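Local coordinates for protein laccase (Botrytis aclada, PDB 3SQR) that probably oxidises phenolic compounds such as hydroquinones at the expense of molecular oxygen, using copper ions, and takes part in lignin breakdown, at residues D204-S209 / P223-T228. Residues are numbered along the deposited sequence; the frame is centred on the assembly and turned at random.
Sequences DWAHES and PALENT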
loop_
_atom_site.group_PDB
_atom_site.type_symbol
_atom_site.label_atom_id
_atom_site.label_comp_id
_atom_site.label_asym_id
_atom_site.label_seq_id
_atom_site.Cartn_x
_atom_site.Cartn_y
_atom_site.Cartn_z
ATOM N N ASP A 204 9.818 -6.684 5.079
ATOM C CA ASP A 204 10.464 -7.153 6.295
ATOM C C ASP A 204 9.638 -8.339 6.783
ATOM O O ASP A 204 8.520 -8.584 6.294
ATOM C CB ASP A 204 10.581 -6.041 7.374
ATOM C CG ASP A 204 9.337 -5.189 7.521
ATOM O OD1 ASP A 204 8.214 -5.658 7.195
ATOM O OD2 ASP A 204 9.487 -4.030 7.980
ATOM N N TRP A 205 10.169 -9.063 7.749
ATOM C CA TRP A 205 9.410 -10.160 8.315
ATOM C C TRP A 205 9.933 -10.494 9.677
ATOM O O TRP A 205 11.124 -10.849 9.808
ATOM C CB TRP A 205 9.539 -11.388 7.421
ATOM C CG TRP A 205 8.723 -12.508 7.894
ATOM C CD1 TRP A 205 9.176 -13.723 8.339
ATOM C CD2 TRP A 205 7.300 -12.565 7.965
ATOM N NE1 TRP A 205 8.113 -14.510 8.723
ATOM C CE2 TRP A 205 6.947 -13.836 8.506
ATOM C CE3 TRP A 205 6.278 -11.675 7.664
ATOM C CZ2 TRP A 205 5.641 -14.203 8.718
ATOM C CZ3 TRP A 205 4.973 -12.039 7.896
ATOM C CH2 TRP A 205 4.663 -13.322 8.400
ATOM N N ALA A 206 9.070 -10.348 10.683
ATOM C CA ALA A 206 9.457 -10.642 12.044
ATOM C C ALA A 206 9.407 -12.156 12.261
ATOM O O ALA A 206 8.728 -12.854 11.502
ATOM C CB ALA A 206 8.519 -9.957 13.022
ATOM N N HIS A 207 10.103 -12.637 13.305
ATOM C CA HIS A 207 9.934 -14.043 13.742
ATOM C C HIS A 207 9.097 -14.164 14.949
ATOM O O HIS A 207 9.229 -15.152 15.706
ATOM C CB HIS A 207 11.283 -14.722 13.918
ATOM C CG HIS A 207 11.932 -15.044 12.623
ATOM N ND1 HIS A 207 13.220 -15.518 12.540
ATOM C CD2 HIS A 207 11.464 -14.984 11.352
ATOM C CE1 HIS A 207 13.523 -15.715 11.275
ATOM N NE2 HIS A 207 12.468 -15.391 10.529
ATOM N N GLU A 208 8.149 -13.213 15.112
ATOM C CA GLU A 208 7.132 -13.231 16.105
ATOM C C GLU A 208 6.050 -12.239 15.652
ATOM O O GLU A 208 6.288 -11.433 14.785
ATOM C CB GLU A 208 7.698 -12.823 17.448
ATOM C CG GLU A 208 8.356 -11.415 17.460
ATOM C CD GLU A 208 9.722 -11.325 16.770
ATOM O OE1 GLU A 208 10.477 -12.296 16.908
ATOM O OE2 GLU A 208 10.062 -10.273 16.115
ATOM N N SER A 209 4.883 -12.284 16.274
ATOM C CA SER A 209 3.790 -11.391 15.900
ATOM C C SER A 209 4.230 -9.983 16.197
ATOM O O SER A 209 4.755 -9.695 17.265
ATOM C CB SER A 209 2.546 -11.669 16.714
ATOM O OG SER A 209 1.464 -10.737 16.497
ATOM N N PRO A 223 11.549 -1.690 15.899
ATOM C CA PRO A 223 12.569 -2.730 16.048
ATOM C C PRO A 223 13.183 -3.200 14.728
ATOM O O PRO A 223 12.511 -3.158 13.698
ATOM C CB PRO A 223 11.799 -3.889 16.676
ATOM C CG PRO A 223 10.401 -3.702 16.272
ATOM C CD PRO A 223 10.198 -2.155 16.246
ATOM N N ALA A 224 14.438 -3.630 14.777
ATOM C CA ALA A 224 15.045 -4.398 13.692
ATOM C C ALA A 224 14.354 -5.756 13.718
ATOM O O ALA A 224 14.304 -6.430 14.759
ATOM C CB ALA A 224 16.534 -4.572 13.873
ATOM N N LEU A 225 13.721 -6.102 12.598
ATOM C CA LEU A 225 13.053 -7.407 12.507
ATOM C C LEU A 225 14.033 -8.436 12.050
ATOM O O LEU A 225 15.148 -8.152 11.550
ATOM C CB LEU A 225 11.830 -7.319 11.574
ATOM C CG LEU A 225 10.792 -6.291 12.003
ATOM C CD1 LEU A 225 9.595 -6.302 11.091
ATOM C CD2 LEU A 225 10.375 -6.456 13.471
ATOM N N GLU A 226 13.618 -9.691 12.190
ATOM C CA GLU A 226 14.592 -10.784 12.071
ATOM C C GLU A 226 14.946 -11.146 10.677
ATOM O O GLU A 226 16.024 -11.645 10.408
ATOM C CB GLU A 226 14.036 -12.000 12.773
ATOM C CG GLU A 226 14.043 -11.937 14.283
ATOM C CD GLU A 226 12.991 -11.011 14.920
ATOM O OE1 GLU A 226 11.949 -10.726 14.305
ATOM O OE2 GLU A 226 13.235 -10.494 16.032
ATOM N N ASN A 227 14.075 -10.876 9.718
ATOM C CA ASN A 227 14.392 -11.269 8.383
ATOM C C ASN A 227 13.594 -10.388 7.398
ATOM O O ASN A 227 13.007 -9.386 7.813
ATOM C CB ASN A 227 14.052 -12.747 8.153
ATOM C CG ASN A 227 14.926 -13.390 7.122
ATOM O OD1 ASN A 227 15.893 -12.811 6.647
ATOM N ND2 ASN A 227 14.566 -14.667 6.749
ATOM N N THR A 228 13.680 -10.743 6.138
ATOM C CA THR A 228 12.860 -10.157 5.052
ATOM C C THR A 228 12.288 -11.319 4.249
ATOM O O THR A 228 12.816 -12.423 4.314
ATOM C CB THR A 228 13.663 -9.245 4.142
ATOM O OG1 THR A 228 14.589 -10.030 3.370
ATOM C CG2 THR A 228 14.449 -8.163 4.972
#
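Trp205 and Asn227 form a hydrogen-bonded antiparallel pair where strands 195-205 and 227-230 meet, at one edge of a sheet in the second cupredoxin-like domain of this multicopper oxidase. Both backbone bonds are bent: Trp205 N to Asn227 O spans 2.9 Å with 141° at the hydrogen, and Asn227 N to Trp205 O spans 3.0 Å. Beyond this pair, where 204-209 leaves the strand, the next link across is made by a side chain, and the buried Glu226 N finds no partner. Glu226 OE1 receives His207 N at 2.8 Å along a nearly straight line (166°), the donor lying above the carboxylate plane. The two glutamate carboxylates stand almost perpendicular, with Glu208 OE2 just 2.7 Å from Glu226 OE1, so one acid probably holds a proton. Glu226 bends at chi2 (74°), which folds the carboxylate back to the His207 N-H while CB sits over one face of the His207 ring, offset toward the rim, a CH-pi contact 3.8 Å from the centroid. Leu225 CD1 packs against Asp204 CG (3.7 Å) and Leu225 CD2 against Ala206 CB (4.0 Å). Helix 210-217, which follows Ser209 as N-cap, packs on Leu225 and Glu208 through Ile213. Tyr84 stacks on the His207 ring. Second-shell bonds fix the polar ends: the Asp204 carboxylate accepts the backbone N atoms of Ile272 and Asp273, and Asp82 OD2 takes both His207 NE2 and Asn227 ND2.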